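Side-chain contacts in epoxyqueuosine reductase (Streptococcus thermophilus, PDB 5D6S), which binds cobalamin and two iron/sulfur clusters in a single chain of the epoxyqueuosine reductase (QueG) family: residues A[33-38]-A[44-49]; A[97-102]-A[133-138]; A[107-112]-A[288-293]; A[254-259]-A[325-330]; A[342-347]-A[355-360]. All coordinates share one frame; numbering follows the deposited sequence.

Contact 1 of 5, residues A[33-38]-A[44-49]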
# COMPACT_ATOMS: atom_id res chain seq x y z
N GLU A 33 9.18 -29.68 -11.63
CA GLU A 33 8.51 -30.19 -10.42
C GLU A 33 8.06 -29.08 -9.49
O GLU A 33 6.99 -29.16 -8.89
CB GLU A 33 9.42 -31.16 -9.65
CG GLU A 33 9.23 -32.63 -10.02
CD GLU A 33 7.77 -33.05 -9.96
OE1 GLU A 33 7.05 -32.58 -9.05
OE2 GLU A 33 7.36 -33.85 -10.83
N ILE A 34 8.89 -28.05 -9.36
CA ILE A 34 8.57 -26.85 -8.58
C ILE A 34 7.34 -26.19 -9.19
O ILE A 34 6.31 -26.07 -8.52
CB ILE A 34 9.76 -25.87 -8.54
CG1 ILE A 34 10.78 -26.36 -7.52
CG2 ILE A 34 9.31 -24.47 -8.15
CD1 ILE A 34 12.12 -25.64 -7.57
N GLN A 35 7.44 -25.81 -10.46
CA GLN A 35 6.31 -25.23 -11.20
C GLN A 35 5.02 -26.03 -10.99
O GLN A 35 3.95 -25.46 -10.83
CB GLN A 35 6.63 -25.14 -12.70
CG GLN A 35 7.72 -24.13 -13.05
CD GLN A 35 8.07 -24.11 -14.53
OE1 GLN A 35 7.52 -24.87 -15.32
NE2 GLN A 35 8.99 -23.23 -14.92
N LYS A 36 5.16 -27.35 -10.98
CA LYS A 36 4.03 -28.26 -10.76
C LYS A 36 3.38 -28.02 -9.38
O LYS A 36 2.15 -27.89 -9.29
CB LYS A 36 4.49 -29.73 -10.98
CG LYS A 36 3.80 -30.82 -10.17
CD LYS A 36 2.35 -31.03 -10.57
CE LYS A 36 1.56 -31.79 -9.51
NZ LYS A 36 0.15 -31.29 -9.41
N MET A 37 4.19 -27.96 -8.33
CA MET A 37 3.66 -27.73 -6.96
C MET A 37 3.35 -26.25 -6.66
O MET A 37 2.57 -25.95 -5.75
CB MET A 37 4.54 -28.36 -5.86
CG MET A 37 5.99 -27.92 -5.81
SD MET A 37 6.95 -29.01 -4.73
CE MET A 37 8.63 -28.59 -5.19
N ALA A 38 3.94 -25.34 -7.43
CA ALA A 38 3.62 -23.94 -7.32
C ALA A 38 2.13 -23.77 -7.59
O ALA A 38 1.37 -23.39 -6.69
CB ALA A 38 4.45 -23.09 -8.28
N SER A 44 0.18 -17.90 -8.51
CA SER A 44 -0.32 -17.54 -9.84
C SER A 44 0.77 -17.45 -10.91
O SER A 44 0.47 -17.41 -12.11
CB SER A 44 -1.08 -16.21 -9.78
OG SER A 44 -2.25 -16.35 -8.99
N LYS A 45 2.01 -17.36 -10.49
CA LYS A 45 3.14 -17.26 -11.42
C LYS A 45 4.41 -17.51 -10.65
O LYS A 45 4.47 -17.23 -9.46
CB LYS A 45 3.23 -15.89 -12.08
CG LYS A 45 3.04 -15.88 -13.57
CD LYS A 45 2.96 -14.45 -14.09
CE LYS A 45 3.11 -14.37 -15.60
NZ LYS A 45 4.54 -14.32 -15.98
N ILE A 46 5.42 -18.01 -11.35
CA ILE A 46 6.70 -18.32 -10.72
C ILE A 46 7.80 -18.12 -11.73
O ILE A 46 7.61 -18.22 -12.94
CB ILE A 46 6.71 -19.73 -10.13
CG1 ILE A 46 7.98 -19.98 -9.33
CG2 ILE A 46 6.50 -20.78 -11.23
CD1 ILE A 46 7.80 -21.08 -8.31
N GLY A 47 8.97 -17.79 -11.21
CA GLY A 47 10.08 -17.36 -12.04
C GLY A 47 11.36 -17.78 -11.34
O GLY A 47 11.34 -18.13 -10.16
N PHE A 48 12.47 -17.77 -12.09
CA PHE A 48 13.76 -18.20 -11.57
C PHE A 48 14.81 -17.24 -12.06
O PHE A 48 14.73 -16.71 -13.16
CB PHE A 48 14.09 -19.61 -12.02
CG PHE A 48 13.08 -20.63 -11.60
CD1 PHE A 48 11.93 -20.84 -12.37
CD2 PHE A 48 13.24 -21.36 -10.43
CE1 PHE A 48 10.97 -21.76 -11.99
CE2 PHE A 48 12.28 -22.30 -10.04
CZ PHE A 48 11.14 -22.50 -10.83
N THR A 49 15.79 -16.99 -11.21
CA THR A 49 16.88 -16.10 -11.59
C THR A 49 18.07 -16.41 -10.71
O THR A 49 17.97 -17.13 -9.72
CB THR A 49 16.50 -14.62 -11.48
OG1 THR A 49 17.68 -13.81 -11.55
CG2 THR A 49 15.80 -14.35 -10.18
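Ile-34 and Ile-46 both set their first torsion to send one branch into the gap between helix and strand. In Ile-34, chi1 of -78° puts CG1 beside the backbone N and leaves CG2 anti to it; in Ile-46 CG1 takes the anti place (chi1 -173°) and carries CD1 out to the helix. The two side chains meet at about a right angle, with Ile-34 CG2 and Ile-46 CD1 3.7 Å apart. The same methyl of Ile-34 reaches the edge of the Phe-48 ring, near its plane, 3.8 Å from CZ. One turn on, Ala-38 adds only a methyl, its CB 3.9 Å from Ile-46 CD1, a small side chain that leaves room for that atom to come against the helix. Gln-35 borders this core: its CG rests on Ile-46 CG2 at 4.0 Å, while its amide, turned 42° from the plane of the Phe-48 ring, stays at the partly exposed margin. Alternate strand residues, Ile-46 and Phe-48, thus form the apolar face beneath the helix. Helix 30-40 runs nearly antiparallel to outermost strand 45-50; Ile-46 and Phe-48 also touch Ile-95 of the next strand, 93-100, and Ile-34 meets Ile-143 of helix 128-144.

Contact 2 of 5, residues A[97-102]-A[133-138]; sequences IAVAYP and QDKLKR
Ile-97 and Val-99 of strand 93-100 face residues 133-138 of helix 128-144, with the CA atoms of Ile-97 and Leu-136 8.4 Å apart, a separation that side chains alone bridge. Two pairs do the work, and both are apolar where they touch. Ile-97 puts CG1 between its backbone N and carbonyl carbon (chi1 65°), and from there CD1 reaches Leu-136. It meets CD2 of Leu-136 at 3.4 Å, and CG1 follows behind, 3.9 Å from the same methyl. Leu-136 leaves its helix at an angle to this line, yet its branched end swings in so that CD2 lies against the isoleucine. Two residues along the strand, Val-99 points the same way, as strand alternation requires. Its CG2 rests on the aliphatic part of Lys-135, 3.6 Å from CD and 3.9 Å from CE. The lysine suits this place because its long methylene chain can cover a buried valine while the amine is carried onward, turned by the bend at chi4 (47°). Further round the helix, Asp-134 and Arg-138 stand one turn apart and pair through charge alone. Leu-132, a turn earlier, also touches Ile-97 and Val-99 and continues the apolar stripe. A helix laid across one face of an antiparallel sheet through branched aliphatic residues is ordinary alpha/beta packing. Here helix 128-144 packs on the four-stranded antiparallel sheet, with the side chain of Ile-97 about 9 Å from the cobalamin.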
# COMPACT_ATOMS: atom_id res chain seq x y z
N ILE A 97 8.00 -15.47 -6.56
CA ILE A 97 6.58 -15.83 -6.69
C ILE A 97 5.67 -14.61 -6.86
O ILE A 97 6.04 -13.49 -6.54
CB ILE A 97 6.07 -16.70 -5.52
CG1 ILE A 97 6.11 -15.94 -4.21
CG2 ILE A 97 6.90 -17.95 -5.42
CD1 ILE A 97 5.26 -16.62 -3.16
N ALA A 98 4.49 -14.86 -7.44
CA ALA A 98 3.48 -13.85 -7.63
C ALA A 98 2.12 -14.48 -7.36
O ALA A 98 1.83 -15.56 -7.86
CB ALA A 98 3.53 -13.30 -9.03
N VAL A 99 1.31 -13.82 -6.53
CA VAL A 99 -0.05 -14.27 -6.26
C VAL A 99 -0.94 -13.14 -6.68
O VAL A 99 -0.77 -12.00 -6.24
CB VAL A 99 -0.28 -14.60 -4.77
CG1 VAL A 99 -1.72 -15.00 -4.52
CG2 VAL A 99 0.65 -15.71 -4.32
N ALA A 100 -1.91 -13.44 -7.54
CA ALA A 100 -2.79 -12.41 -8.05
C ALA A 100 -3.91 -12.12 -7.05
O ALA A 100 -4.28 -12.99 -6.27
CB ALA A 100 -3.37 -12.82 -9.39
N TYR A 101 -4.43 -10.89 -7.09
CA TYR A 101 -5.56 -10.48 -6.24
C TYR A 101 -6.57 -9.64 -7.01
O TYR A 101 -6.21 -8.90 -7.94
CB TYR A 101 -5.08 -9.72 -4.99
CG TYR A 101 -4.35 -8.41 -5.26
CD1 TYR A 101 -2.99 -8.39 -5.45
CD2 TYR A 101 -5.02 -7.21 -5.28
CE1 TYR A 101 -2.30 -7.19 -5.65
CE2 TYR A 101 -4.35 -6.00 -5.50
CZ TYR A 101 -2.98 -6.00 -5.68
OH TYR A 101 -2.28 -4.82 -5.92
N PRO A 102 -7.87 -9.78 -6.66
CA PRO A 102 -8.90 -9.03 -7.35
C PRO A 102 -8.78 -7.54 -7.08
O PRO A 102 -8.46 -7.15 -5.97
CB PRO A 102 -10.20 -9.55 -6.74
CG PRO A 102 -9.81 -10.20 -5.45
CD PRO A 102 -8.38 -10.60 -5.55
N GLN A 133 3.90 -15.83 2.98
CA GLN A 133 4.84 -16.54 3.83
C GLN A 133 4.37 -17.97 4.01
O GLN A 133 5.19 -18.87 4.03
CB GLN A 133 5.05 -15.87 5.19
CG GLN A 133 6.27 -14.93 5.19
CD GLN A 133 6.15 -13.80 6.21
OE1 GLN A 133 6.20 -12.61 5.88
NE2 GLN A 133 5.96 -14.17 7.47
N ASP A 134 3.06 -18.18 4.12
CA ASP A 134 2.50 -19.53 4.16
C ASP A 134 2.81 -20.32 2.87
O ASP A 134 3.27 -21.46 2.93
CB ASP A 134 0.99 -19.48 4.41
CG ASP A 134 0.33 -20.86 4.38
OD1 ASP A 134 0.52 -21.61 5.36
OD2 ASP A 134 -0.37 -21.17 3.38
N LYS A 135 2.55 -19.71 1.71
CA LYS A 135 2.88 -20.32 0.40
C LYS A 135 4.38 -20.68 0.22
O LYS A 135 4.70 -21.79 -0.19
CB LYS A 135 2.40 -19.41 -0.74
CG LYS A 135 0.91 -19.52 -1.00
CD LYS A 135 0.45 -18.53 -2.06
CE LYS A 135 -0.93 -18.83 -2.60
NZ LYS A 135 -1.93 -19.12 -1.54
N LEU A 136 5.27 -19.74 0.54
CA LEU A 136 6.72 -20.01 0.57
C LEU A 136 7.17 -21.10 1.53
O LEU A 136 8.20 -21.73 1.32
CB LEU A 136 7.48 -18.74 0.96
CG LEU A 136 7.47 -17.57 -0.02
CD1 LEU A 136 8.42 -16.50 0.50
CD2 LEU A 136 7.88 -18.00 -1.41
N LYS A 137 6.45 -21.28 2.63
CA LYS A 137 6.79 -22.31 3.61
C LYS A 137 6.48 -23.66 3.01
O LYS A 137 7.31 -24.57 3.07
CB LYS A 137 5.93 -22.14 4.86
CG LYS A 137 6.68 -21.99 6.16
CD LYS A 137 5.85 -21.15 7.12
CE LYS A 137 6.39 -21.24 8.54
NZ LYS A 137 5.80 -20.25 9.47
N ARG A 138 5.29 -23.77 2.42
CA ARG A 138 4.83 -24.97 1.70
C ARG A 138 5.74 -25.38 0.53
O ARG A 138 6.11 -26.56 0.40
CB ARG A 138 3.38 -24.76 1.21
CG ARG A 138 2.33 -25.36 2.12
CD ARG A 138 1.26 -24.37 2.54
NE ARG A 138 0.45 -23.87 1.42
CZ ARG A 138 -0.51 -24.56 0.80
NH1 ARG A 138 -0.79 -25.81 1.15
NH2 ARG A 138 -1.19 -24.00 -0.19

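Contact 3 of 5, residues A[107-112]-A[288-293]; sequences QQPQKT and LAMPEL
Neither segment forms a regular element where they meet: 107-112 is an extended loop, and 288-293 leaves a short helical turn to travel alongside it in the same sense. Pro-109 lies opposite Met-290 with their CA atoms 7.3 Å apart, and Thr-112 opposite Glu-292 at 8.4 Å. The apolar half joins the proline ring to the methionine. CG of Pro-109 sits 4.0 Å from CB of Met-290, the methionine chain passing crosswise to the ring; the puckered ring offers a compact apolar surface and limits the backbone at its own position. The methionine chain runs out straight beyond CG, bringing SD to the neighbourhood of Gln-108, though NE2 stays a loose 4.3 Å from the sulfur. The polar half is one hydrogen bond. OG1 of Thr-112 donates to OE1 of Glu-292 over 3.0 Å, arriving from above the carboxylate plane, 46° out of it. Glu-292 occupies the N-cap position of helix 293-296, but its extended side chain reaches across to the loop. Arg-116 touches the same glutamate and bonds through NE to Met-290 O, which ties the returning part of the loop to the same site. This is surface packing between a long loop of the sheet-containing part and the connection entering the C-terminal helices, with the side chain of Met-290 about 13 Å from the cobalamin.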
# COMPACT_ATOMS: atom_id res chain seq x y z
N GLN A 107 -18.82 -8.49 -4.72
CA GLN A 107 -20.14 -8.11 -4.25
C GLN A 107 -20.04 -6.74 -3.59
O GLN A 107 -19.37 -6.62 -2.56
CB GLN A 107 -20.64 -9.17 -3.25
CG GLN A 107 -21.98 -8.89 -2.57
CD GLN A 107 -23.20 -9.36 -3.38
OE1 GLN A 107 -24.15 -9.89 -2.81
NE2 GLN A 107 -23.18 -9.16 -4.70
N GLN A 108 -20.70 -5.73 -4.16
CA GLN A 108 -20.80 -4.41 -3.53
C GLN A 108 -21.42 -4.48 -2.12
O GLN A 108 -22.23 -5.36 -1.84
CB GLN A 108 -21.62 -3.45 -4.38
CG GLN A 108 -20.92 -3.04 -5.65
CD GLN A 108 -19.68 -2.24 -5.37
OE1 GLN A 108 -18.57 -2.64 -5.74
NE2 GLN A 108 -19.84 -1.11 -4.70
N PRO A 109 -21.02 -3.56 -1.22
CA PRO A 109 -21.62 -3.54 0.11
C PRO A 109 -22.97 -2.83 0.07
O PRO A 109 -23.24 -2.05 -0.85
CB PRO A 109 -20.62 -2.75 0.93
CG PRO A 109 -20.03 -1.79 -0.04
CD PRO A 109 -20.08 -2.44 -1.40
N GLN A 110 -23.81 -3.09 1.06
CA GLN A 110 -25.16 -2.57 1.02
C GLN A 110 -25.24 -1.14 1.54
O GLN A 110 -24.84 -0.88 2.66
CB GLN A 110 -26.12 -3.49 1.79
CG GLN A 110 -27.40 -3.75 1.00
CD GLN A 110 -28.49 -4.36 1.84
OE1 GLN A 110 -28.22 -5.17 2.73
NE2 GLN A 110 -29.74 -3.98 1.57
N LYS A 111 -25.77 -0.24 0.72
CA LYS A 111 -26.07 1.15 1.13
C LYS A 111 -26.69 1.26 2.55
O LYS A 111 -27.58 0.50 2.91
CB LYS A 111 -26.97 1.79 0.07
CG LYS A 111 -27.89 2.90 0.55
CD LYS A 111 -27.46 4.29 0.10
CE LYS A 111 -28.59 5.28 0.32
NZ LYS A 111 -28.27 6.65 -0.15
N THR A 112 -26.19 2.19 3.36
CA THR A 112 -26.72 2.45 4.70
C THR A 112 -26.88 3.93 4.89
O THR A 112 -26.58 4.70 3.97
CB THR A 112 -25.78 1.92 5.80
OG1 THR A 112 -25.27 0.66 5.39
CG2 THR A 112 -26.51 1.72 7.14
N LEU A 288 -15.14 -4.37 5.16
CA LEU A 288 -13.74 -4.09 5.46
C LEU A 288 -13.05 -3.47 4.27
O LEU A 288 -11.99 -2.88 4.43
CB LEU A 288 -12.98 -5.36 5.80
CG LEU A 288 -13.54 -6.12 6.99
CD1 LEU A 288 -12.51 -7.14 7.46
CD2 LEU A 288 -13.96 -5.22 8.13
N ALA A 289 -13.61 -3.63 3.09
CA ALA A 289 -13.02 -3.07 1.89
C ALA A 289 -13.61 -1.72 1.55
O ALA A 289 -13.04 -0.97 0.76
CB ALA A 289 -13.20 -4.02 0.72
N MET A 290 -14.77 -1.41 2.11
CA MET A 290 -15.43 -0.12 1.88
C MET A 290 -16.13 0.25 3.16
O MET A 290 -17.35 0.18 3.25
CB MET A 290 -16.38 -0.21 0.69
CG MET A 290 -15.64 -0.34 -0.63
SD MET A 290 -16.62 0.02 -2.08
CE MET A 290 -15.34 -0.01 -3.35
N PRO A 291 -15.34 0.62 4.18
CA PRO A 291 -15.87 0.77 5.52
C PRO A 291 -16.69 2.01 5.72
O PRO A 291 -16.43 3.05 5.11
CB PRO A 291 -14.62 0.79 6.39
CG PRO A 291 -13.57 1.34 5.52
CD PRO A 291 -13.90 0.92 4.13
N GLU A 292 -17.71 1.86 6.53
CA GLU A 292 -18.59 2.96 6.88
C GLU A 292 -17.78 3.84 7.82
O GLU A 292 -17.23 3.36 8.82
CB GLU A 292 -19.87 2.42 7.56
CG GLU A 292 -20.74 1.51 6.67
CD GLU A 292 -21.88 0.85 7.43
OE1 GLU A 292 -23.06 1.28 7.30
OE2 GLU A 292 -21.60 -0.07 8.22
N LEU A 293 -17.69 5.12 7.50
CA LEU A 293 -16.72 6.01 8.12
C LEU A 293 -17.04 6.36 9.58
O LEU A 293 -16.18 6.20 10.44
CB LEU A 293 -16.57 7.28 7.30
CG LEU A 293 -16.05 6.95 5.87
CD1 LEU A 293 -16.32 8.10 4.92
CD2 LEU A 293 -14.58 6.60 5.91

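Contact 4 of 5, residues A[254-259]-A[325-330]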
# COMPACT_ATOMS: atom_id res chain seq x y z
N LYS A 254 -7.28 16.79 0.26
CA LYS A 254 -8.30 16.84 -0.78
C LYS A 254 -8.13 15.66 -1.76
O LYS A 254 -9.10 15.05 -2.22
CB LYS A 254 -8.20 18.17 -1.50
CG LYS A 254 -9.46 18.60 -2.19
CD LYS A 254 -9.22 19.92 -2.93
CE LYS A 254 -10.33 20.22 -3.93
NZ LYS A 254 -10.05 21.46 -4.71
N LYS A 255 -6.88 15.30 -2.02
CA LYS A 255 -6.57 14.34 -3.05
C LYS A 255 -6.78 12.88 -2.73
O LYS A 255 -6.88 12.06 -3.66
CB LYS A 255 -5.14 14.54 -3.53
CG LYS A 255 -4.88 15.96 -4.01
CD LYS A 255 -3.53 16.09 -4.69
CE LYS A 255 -3.35 17.47 -5.27
NZ LYS A 255 -1.98 17.64 -5.82
N ILE A 256 -6.81 12.49 -1.47
CA ILE A 256 -7.08 11.08 -1.15
C ILE A 256 -8.55 10.80 -1.34
O ILE A 256 -8.98 9.64 -1.27
CB ILE A 256 -6.64 10.63 0.25
CG1 ILE A 256 -7.43 11.34 1.35
CG2 ILE A 256 -5.16 10.92 0.47
CD1 ILE A 256 -7.25 10.71 2.72
N LYS A 257 -9.33 11.85 -1.64
CA LYS A 257 -10.78 11.74 -1.85
C LYS A 257 -11.35 10.93 -0.72
O LYS A 257 -11.26 11.35 0.43
CB LYS A 257 -11.10 11.15 -3.22
CG LYS A 257 -10.75 12.06 -4.39
CD LYS A 257 -11.39 11.55 -5.67
CE LYS A 257 -11.62 12.66 -6.69
NZ LYS A 257 -10.35 13.12 -7.31
N THR A 258 -11.85 9.74 -1.00
CA THR A 258 -12.38 8.84 0.05
C THR A 258 -11.54 7.59 0.22
O THR A 258 -11.90 6.69 0.94
CB THR A 258 -13.83 8.42 -0.26
OG1 THR A 258 -13.88 7.71 -1.51
CG2 THR A 258 -14.72 9.65 -0.35
N VAL A 259 -10.39 7.54 -0.43
CA VAL A 259 -9.50 6.38 -0.31
C VAL A 259 -8.65 6.56 0.93
O VAL A 259 -7.67 7.33 0.90
CB VAL A 259 -8.60 6.22 -1.56
CG1 VAL A 259 -7.75 4.97 -1.42
CG2 VAL A 259 -9.43 6.09 -2.82
N ALA A 325 -10.07 8.81 7.70
CA ALA A 325 -11.50 8.74 7.63
C ALA A 325 -12.10 10.10 7.88
O ALA A 325 -13.09 10.48 7.24
CB ALA A 325 -12.03 7.71 8.64
N ILE A 326 -11.52 10.85 8.83
CA ILE A 326 -11.96 12.24 9.07
C ILE A 326 -11.76 13.04 7.80
O ILE A 326 -12.62 13.82 7.39
CB ILE A 326 -11.21 12.88 10.23
CG1 ILE A 326 -11.68 12.24 11.53
CG2 ILE A 326 -11.47 14.37 10.26
CD1 ILE A 326 -10.70 12.45 12.66
N ILE A 327 -10.64 12.79 7.13
CA ILE A 327 -10.38 13.48 5.90
C ILE A 327 -11.42 13.11 4.83
O ILE A 327 -11.86 13.98 4.07
CB ILE A 327 -8.96 13.23 5.42
CG1 ILE A 327 -7.99 13.91 6.40
CG2 ILE A 327 -8.77 13.80 4.02
CD1 ILE A 327 -6.54 13.47 6.28
N ALA A 328 -11.76 11.84 4.75
CA ALA A 328 -12.74 11.39 3.76
C ALA A 328 -14.06 12.08 4.02
O ALA A 328 -14.65 12.67 3.11
CB ALA A 328 -12.93 9.88 3.86
N LEU A 329 -14.51 12.03 5.28
CA LEU A 329 -15.74 12.74 5.66
C LEU A 329 -15.71 14.22 5.28
O LEU A 329 -16.73 14.77 4.85
CB LEU A 329 -15.99 12.60 7.15
CG LEU A 329 -16.41 11.20 7.51
CD1 LEU A 329 -16.41 11.07 9.03
CD2 LEU A 329 -17.77 10.87 6.94
N ALA A 330 -14.56 14.88 5.43
CA ALA A 330 -14.47 16.25 5.01
C ALA A 330 -14.58 16.37 3.47
O ALA A 330 -15.26 17.24 2.95
CB ALA A 330 -13.18 16.86 5.51
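Ile-256 opens a type II' beta turn, Ile-256 to Val-259, that follows helix 250-255 and abuts helix 318-331, where Ile-327 receives its side chain. From CB, a chi1 of 65° leaves CG2 beside the backbone N and brings CG1 round to the partner helix. CG1 already touches Ile-327, lying 3.9 Å from its CG2. At the tip, CD1 comes to 3.7 Å from Ile-327 CG2 and also reaches the CB behind it, one isoleucine lying crosswise to the other. Two beta-branched residues can interlock in this way, and both are buried, about 8 Å from an iron/sulfur cluster in the case of the Ile-256 side chain. The turn itself is closed by Val-259 N bonding to Ile-256 O over 2.7 Å. Lys-257 fills its second position with positive phi (47°), as a type II' turn requires. Its side chain points away from the helix, and it is the carbonyl O that makes the close approach, passing 3.6 Å from Ala-328 CA and taking a hydrogen bond from Asn-331 ND2. Alanine suits this spot, since its small side chain admits the turn so closely: the methyl CB of Ala-328 lies 4.0 Å from Thr-258 CA.

Contact 5 of 5, residues A[342-347]-A[355-360]; sequences MEIIDK and ATAIWA
Ile-345 and Ile-358 set their side chains roughly perpendicular to each other, and Ala-357 slips in beside them. The two helices run largely against each other, at 138° between their directions, with their axes 8.8 Å apart at closest approach. The small Ala-357 at the centre is consistent with this spacing: Ile-345 and Ala-357 stand with CA atoms 6.7 Å apart. Ile-345 carries most of the contact. With CG1 beside the backbone N and anti to the carbonyl carbon (chi1 -67°), the chain extends along the partner helix, so that both CG1 and CD1 lie in the angle between Ala-357 and Ile-358. CG1 lies over the methyl of Ala-357, 3.7 Å from its CB. CD1 goes further and lands on Ile-358, 3.7 Å from its CG1. Ile-358 leaves its helix to one side, and this is why Ile-345 meets the flank of its chain. Ile-344, one position back, only brushes the alanine, its CG2 4.3 Å from Ala-357 CB. Branched aliphatics on one helix and a small residue on the other therefore fit without any polar bond between the segments. On the outward side, Asp-346 bonds through OD2 to the hydroxyl of Tyr-375. The pair forms a short antiparallel helical hairpin, 338-347 followed by 351-364, in the all-helical C-terminal part. Ile-345 also meets Leu-379 in the loop beyond; on another side of helix 351-364, Thr-356 and Ala-360 pack on helix 318-331, and Ala-355 and Trp-359 reach helix 384-396.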
# COMPACT_ATOMS: atom_id res chain seq x y z
N MET A 342 -17.17 17.23 16.59
CA MET A 342 -17.18 18.13 17.72
C MET A 342 -16.79 17.34 18.95
O MET A 342 -16.10 17.84 19.81
CB MET A 342 -18.54 18.83 17.88
CG MET A 342 -18.71 20.11 17.08
SD MET A 342 -20.46 20.60 16.87
CE MET A 342 -20.35 22.29 17.48
N GLU A 343 -17.21 16.09 19.01
CA GLU A 343 -16.90 15.20 20.14
C GLU A 343 -15.40 14.90 20.20
O GLU A 343 -14.78 14.94 21.27
CB GLU A 343 -17.70 13.89 20.08
CG GLU A 343 -19.17 14.06 20.44
CD GLU A 343 -20.06 12.85 20.10
OE1 GLU A 343 -19.53 11.73 19.95
OE2 GLU A 343 -21.30 13.05 19.98
N ILE A 344 -14.82 14.59 19.04
CA ILE A 344 -13.40 14.33 18.96
C ILE A 344 -12.62 15.55 19.48
O ILE A 344 -11.72 15.44 20.29
CB ILE A 344 -13.00 14.03 17.51
CG1 ILE A 344 -13.44 12.64 17.14
CG2 ILE A 344 -11.49 14.13 17.31
CD1 ILE A 344 -13.48 12.41 15.66
N ILE A 345 -13.00 16.73 18.99
CA ILE A 345 -12.32 17.97 19.33
C ILE A 345 -12.42 18.31 20.83
O ILE A 345 -11.47 18.80 21.41
CB ILE A 345 -12.86 19.15 18.51
CG1 ILE A 345 -12.52 18.99 17.03
CG2 ILE A 345 -12.31 20.46 19.05
CD1 ILE A 345 -13.29 19.95 16.14
N ASP A 346 -13.58 18.11 21.43
CA ASP A 346 -13.78 18.53 22.82
C ASP A 346 -13.11 17.54 23.77
O ASP A 346 -12.42 17.95 24.70
CB ASP A 346 -15.26 18.89 23.07
CG ASP A 346 -15.67 20.21 22.24
OD1 ASP A 346 -15.14 21.31 22.59
OD2 ASP A 346 -16.46 20.15 21.23
N LYS A 347 -13.16 16.27 23.45
CA LYS A 347 -12.49 15.22 24.24
C LYS A 347 -10.97 15.35 24.14
O LYS A 347 -10.26 15.36 25.14
CB LYS A 347 -12.95 13.86 23.72
CG LYS A 347 -12.62 12.68 24.58
CD LYS A 347 -13.31 11.43 24.04
CE LYS A 347 -12.82 10.16 24.72
NZ LYS A 347 -12.80 10.29 26.21
N ALA A 355 -6.92 18.07 15.47
CA ALA A 355 -6.49 19.09 14.50
C ALA A 355 -7.09 18.79 13.13
O ALA A 355 -7.47 19.68 12.38
CB ALA A 355 -5.00 19.12 14.42
N THR A 356 -7.17 17.53 12.80
CA THR A 356 -7.72 17.14 11.50
C THR A 356 -9.22 17.47 11.49
O THR A 356 -9.71 18.08 10.55
CB THR A 356 -7.46 15.67 11.21
OG1 THR A 356 -6.05 15.43 11.34
CG2 THR A 356 -7.93 15.32 9.85
N ALA A 357 -9.90 17.16 12.59
CA ALA A 357 -11.32 17.46 12.73
C ALA A 357 -11.62 18.97 12.64
O ALA A 357 -12.59 19.37 12.00
CB ALA A 357 -11.86 16.89 14.02
N ILE A 358 -10.79 19.81 13.28
CA ILE A 358 -10.97 21.25 13.19
C ILE A 358 -10.95 21.72 11.74
O ILE A 358 -11.85 22.41 11.29
CB ILE A 358 -9.88 21.98 13.99
CG1 ILE A 358 -10.20 21.86 15.48
CG2 ILE A 358 -9.82 23.44 13.58
CD1 ILE A 358 -9.06 22.31 16.33
N TRP A 359 -9.95 21.25 10.99
CA TRP A 359 -9.91 21.48 9.56
C TRP A 359 -11.19 20.99 8.90
O TRP A 359 -11.76 21.68 8.07
CB TRP A 359 -8.70 20.75 8.93
CG TRP A 359 -8.68 20.78 7.42
CD1 TRP A 359 -8.36 21.84 6.63
CD2 TRP A 359 -9.01 19.71 6.54
NE1 TRP A 359 -8.46 21.50 5.30
CE2 TRP A 359 -8.85 20.19 5.22
CE3 TRP A 359 -9.41 18.40 6.73
CZ2 TRP A 359 -9.09 19.40 4.10
CZ3 TRP A 359 -9.65 17.59 5.59
CH2 TRP A 359 -9.49 18.10 4.30
N ALA A 360 -11.59 19.78 9.24
CA ALA A 360 -12.71 19.12 8.58
C ALA A 360 -14.00 19.96 8.73
O ALA A 360 -14.81 20.05 7.78
CB ALA A 360 -12.90 17.71 9.11

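Overall arrangement
From the N terminus, contact 1 closes the short connection between helix 30-40 and strand 45-50. Contact 2 follows, closing a longer loop from the neighbouring strand 93-100 to helix 128-144; the two contacts adjoin within one sheet, their centres 11 Å apart. Contact 3 starts inside that second loop and reaches far along the chain, so contacts 2 and 3 cross. Contact 4, running from the cluster-binding region to helix 318-331, crosses contact 3 in turn and touches it through Leu-293. None nests within another: the crossings of contacts 2, 3 and 4 join the four-stranded sheet, the cluster region and helix 318-331, and contact 5, a hairpin in series, adds the next helices by packing on contact 4.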